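Local structure of hdh assembly factor Kustc1130 (Kuenenia stuttgartiensis, 6HIF) at residues V28-A37 with G62-P70. The protein probably assists assembly of hydrazine dehydrogenase (HDH), and is seen in a large complex with other protein chains and heme c. Residues are numbered along the deposited sequence; the frame is centred on the assembly and turned at random.
Sequences VKPAKLWVTA and GTCVFELRP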
loop_
_atom_site.group_PDB
_atom_site.type_symbol
_atom_site.label_atom_id
_atom_site.label_comp_id
_atom_site.label_asym_id
_atom_site.label_seq_id
_atom_site.Cartn_x
_atom_site.Cartn_y
_atom_site.Cartn_z
ATOM N N VAL Y 28 17.294 48.935 -39.867
ATOM C CA VAL Y 28 18.588 49.543 -40.131
ATOM C C VAL Y 28 19.079 50.145 -38.818
ATOM O O VAL Y 28 18.486 51.096 -38.311
ATOM C CB VAL Y 28 18.514 50.598 -41.257
ATOM C CG1 VAL Y 28 19.833 51.330 -41.452
ATOM C CG2 VAL Y 28 18.044 50.003 -42.576
ATOM N N LYS Y 29 20.142 49.554 -38.261
ATOM C CA LYS Y 29 20.693 50.004 -36.994
ATOM C C LYS Y 29 21.351 51.369 -37.194
ATOM O O LYS Y 29 22.279 51.510 -37.991
ATOM C CB LYS Y 29 21.669 48.969 -36.424
ATOM C CG LYS Y 29 22.024 49.164 -34.955
ATOM C CD LYS Y 29 23.272 48.423 -34.520
ATOM C CE LYS Y 29 23.714 48.789 -33.119
ATOM N NZ LYS Y 29 24.993 48.135 -32.756
ATOM N N PRO Y 30 20.879 52.419 -36.485
ATOM C CA PRO Y 30 21.404 53.771 -36.671
ATOM C C PRO Y 30 22.829 53.879 -36.141
ATOM O O PRO Y 30 23.218 53.123 -35.253
ATOM C CB PRO Y 30 20.447 54.659 -35.859
ATOM C CG PRO Y 30 19.863 53.727 -34.816
ATOM C CD PRO Y 30 19.820 52.357 -35.464
ATOM N N ALA Y 31 23.596 54.811 -36.719
ATOM C CA ALA Y 31 24.952 55.094 -36.275
ATOM C C ALA Y 31 24.898 55.980 -35.033
ATOM O O ALA Y 31 23.977 56.782 -34.885
ATOM C CB ALA Y 31 25.734 55.744 -37.390
ATOM N N LYS Y 32 25.883 55.811 -34.140
ATOM C CA LYS Y 32 26.000 56.635 -32.948
ATOM C C LYS Y 32 27.267 57.475 -33.060
ATOM O O LYS Y 32 28.359 56.936 -33.223
ATOM C CB LYS Y 32 25.985 55.774 -31.680
ATOM C CG LYS Y 32 25.125 56.309 -30.541
ATOM C CD LYS Y 32 25.120 55.425 -29.303
ATOM C CE LYS Y 32 24.295 55.985 -28.157
ATOM N NZ LYS Y 32 24.787 55.525 -26.834
ATOM N N LEU Y 33 27.099 58.802 -32.995
ATOM C CA LEU Y 33 28.204 59.736 -33.130
ATOM C C LEU Y 33 28.335 60.559 -31.853
ATOM O O LEU Y 33 27.400 61.248 -31.452
ATOM C CB LEU Y 33 27.957 60.642 -34.341
ATOM C CG LEU Y 33 29.002 61.730 -34.583
ATOM C CD1 LEU Y 33 30.279 61.145 -35.166
ATOM C CD2 LEU Y 33 28.452 62.803 -35.508
ATOM N N TRP Y 34 29.513 60.462 -31.228
ATOM C CA TRP Y 34 29.884 61.291 -30.093
ATOM C C TRP Y 34 30.730 62.451 -30.605
ATOM O O TRP Y 34 31.684 62.232 -31.351
ATOM C CB TRP Y 34 30.686 60.470 -29.079
ATOM C CG TRP Y 34 30.008 59.244 -28.543
ATOM C CD1 TRP Y 34 29.601 58.145 -29.245
ATOM C CD2 TRP Y 34 29.708 58.973 -27.162
ATOM N NE1 TRP Y 34 29.049 57.219 -28.401
ATOM C CE2 TRP Y 34 29.104 57.697 -27.117
ATOM C CE3 TRP Y 34 29.889 59.679 -25.967
ATOM C CZ2 TRP Y 34 28.676 57.124 -25.919
ATOM C CZ3 TRP Y 34 29.467 59.112 -24.784
ATOM C CH2 TRP Y 34 28.870 57.849 -24.764
ATOM N N VAL Y 35 30.374 63.678 -30.205
ATOM C CA VAL Y 35 31.172 64.845 -30.561
ATOM C C VAL Y 35 31.581 65.581 -29.285
ATOM O O VAL Y 35 30.729 66.027 -28.519
ATOM C CB VAL Y 35 30.459 65.777 -31.563
ATOM C CG1 VAL Y 35 31.338 66.953 -31.962
ATOM C CG2 VAL Y 35 29.994 65.032 -32.803
ATOM N N THR Y 36 32.897 65.692 -29.075
ATOM C CA THR Y 36 33.447 66.353 -27.902
ATOM C C THR Y 36 34.098 67.667 -28.327
ATOM O O THR Y 36 34.927 67.695 -29.239
ATOM C CB THR Y 36 34.426 65.440 -27.154
ATOM O OG1 THR Y 36 33.765 64.211 -26.850
ATOM C CG2 THR Y 36 34.956 66.058 -25.879
ATOM N N ALA Y 37 33.701 68.749 -27.648
ATOM C CA ALA Y 37 34.231 70.077 -27.906
ATOM C C ALA Y 37 35.270 70.421 -26.844
ATOM O O ALA Y 37 34.953 70.510 -25.659
ATOM C CB ALA Y 37 33.104 71.082 -27.927
ATOM N N GLY Y 62 31.006 68.715 -22.416
ATOM C CA GLY Y 62 31.409 69.236 -23.710
ATOM C C GLY Y 62 31.168 68.208 -24.813
ATOM O O GLY Y 62 31.718 68.326 -25.905
ATOM N N THR Y 63 30.335 67.205 -24.506
ATOM C CA THR Y 63 30.103 66.085 -25.402
ATOM C C THR Y 63 28.611 65.950 -25.694
ATOM O O THR Y 63 27.789 65.979 -24.781
ATOM C CB THR Y 63 30.704 64.793 -24.834
ATOM O OG1 THR Y 63 32.076 65.051 -24.534
ATOM C CG2 THR Y 63 30.601 63.621 -25.785
ATOM N N CYS Y 64 28.293 65.808 -26.984
ATOM C CA CYS Y 64 26.948 65.521 -27.451
ATOM C C CYS Y 64 26.938 64.167 -28.160
ATOM O O CYS Y 64 27.851 63.846 -28.920
ATOM C CB CYS Y 64 26.480 66.596 -28.426
ATOM S SG CYS Y 64 26.130 68.202 -27.666
ATOM N N VAL Y 65 25.893 63.375 -27.900
ATOM C CA VAL Y 65 25.731 62.077 -28.537
ATOM C C VAL Y 65 24.556 62.165 -29.511
ATOM O O VAL Y 65 23.460 62.572 -29.132
ATOM C CB VAL Y 65 25.539 60.947 -27.502
ATOM C CG1 VAL Y 65 25.590 59.567 -28.142
ATOM C CG2 VAL Y 65 26.534 61.039 -26.355
ATOM N N PHE Y 66 24.803 61.782 -30.767
ATOM C CA PHE Y 66 23.791 61.826 -31.808
ATOM C C PHE Y 66 23.523 60.419 -32.331
ATOM O O PHE Y 66 24.459 59.661 -32.588
ATOM C CB PHE Y 66 24.251 62.724 -32.957
ATOM C CG PHE Y 66 24.551 64.144 -32.555
ATOM C CD1 PHE Y 66 23.541 65.093 -32.499
ATOM C CD2 PHE Y 66 25.841 64.531 -32.230
ATOM C CE1 PHE Y 66 23.816 66.399 -32.123
ATOM C CE2 PHE Y 66 26.116 65.837 -31.855
ATOM C CZ PHE Y 66 25.103 66.768 -31.803
ATOM N N GLU Y 67 22.234 60.091 -32.481
ATOM C CA GLU Y 67 21.806 58.863 -33.132
ATOM C C GLU Y 67 21.302 59.213 -34.531
ATOM O O GLU Y 67 20.295 59.903 -34.667
ATOM C CB GLU Y 67 20.738 58.168 -32.287
ATOM C CG GLU Y 67 20.610 56.684 -32.573
ATOM C CD GLU Y 67 19.350 56.039 -32.016
ATOM O OE1 GLU Y 67 18.239 56.499 -32.361
ATOM O OE2 GLU Y 67 19.481 55.075 -31.236
ATOM N N LEU Y 68 22.023 58.747 -35.559
ATOM C CA LEU Y 68 21.798 59.191 -36.927
ATOM C C LEU Y 68 21.599 57.993 -37.851
ATOM O O LEU Y 68 22.195 56.938 -37.642
ATOM C CB LEU Y 68 23.013 60.000 -37.386
ATOM C CG LEU Y 68 23.383 61.210 -36.534
ATOM C CD1 LEU Y 68 24.825 61.617 -36.796
ATOM C CD2 LEU Y 68 22.439 62.377 -36.789
ATOM N N ARG Y 69 20.774 58.188 -38.890
ATOM C CA ARG Y 69 20.619 57.226 -39.969
ATOM C C ARG Y 69 21.872 57.255 -40.841
ATOM O O ARG Y 69 22.547 58.278 -40.912
ATOM C CB ARG Y 69 19.372 57.549 -40.801
ATOM C CG ARG Y 69 18.056 57.214 -40.112
ATOM C CD ARG Y 69 16.846 57.358 -41.020
ATOM N NE ARG Y 69 16.695 58.699 -41.577
ATOM C CZ ARG Y 69 16.037 59.700 -40.995
ATOM N NH1 ARG Y 69 15.444 59.519 -39.826
ATOM N NH2 ARG Y 69 15.977 60.882 -41.583
ATOM N N PRO Y 70 22.235 56.141 -41.521
ATOM C CA PRO Y 70 23.401 56.124 -42.407
ATOM C C PRO Y 70 23.399 57.289 -43.393
ATOM O O PRO Y 70 22.342 57.703 -43.863
ATOM C CB PRO Y 70 23.234 54.801 -43.169
ATOM C CG PRO Y 70 22.498 53.905 -42.198
ATOM C CD PRO Y 70 21.560 54.833 -41.455
#
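Residues 31-37 of strand 31-39 pair with strand 63-68 as antiparallel neighbours in a mixed sheet, where strand 96-102 flanks the first strand on its other edge, in parallel. Backbone hydrogen bonds link Ala31 with Leu68, Leu33 with Phe66 and Val35 with Cys64 in both directions, and Ala37 N continues the ladder to Gly62 O at 2.7 Å. On the face carrying Lys32, Trp34 and Thr36, Val65 CG2 sits over the six-membered ring of Trp34, 3.8 Å from its centroid, a CH-pi contact. The indole reaches this methyl because its CG stands anti to the carbonyl carbon (chi1 -58°); Thr63 CG2 meets its edge at CE3, 4.0 Å away. Phe98 stacks on the same indole, and a heme c lies close by. With an alanine here, Val65 CG2 and Phe98 would probably lose their aromatic partner, leaving a gap near the heme. Thr36 OG1 and Thr63 OG1 share a hydrogen bond of 3.0 Å. On the reverse face, Leu33 CD2 meets Leu68 CD1 at 4.0 Å and Val35 CG2 touches the edge of Phe66; Cys64 is disulfide-bonded to Cys56. One face thus closes the apolar interior, while Lys32, salt-bridged to another protein's chain, and Trp34, packed against it, are consistent with a partner-facing surface.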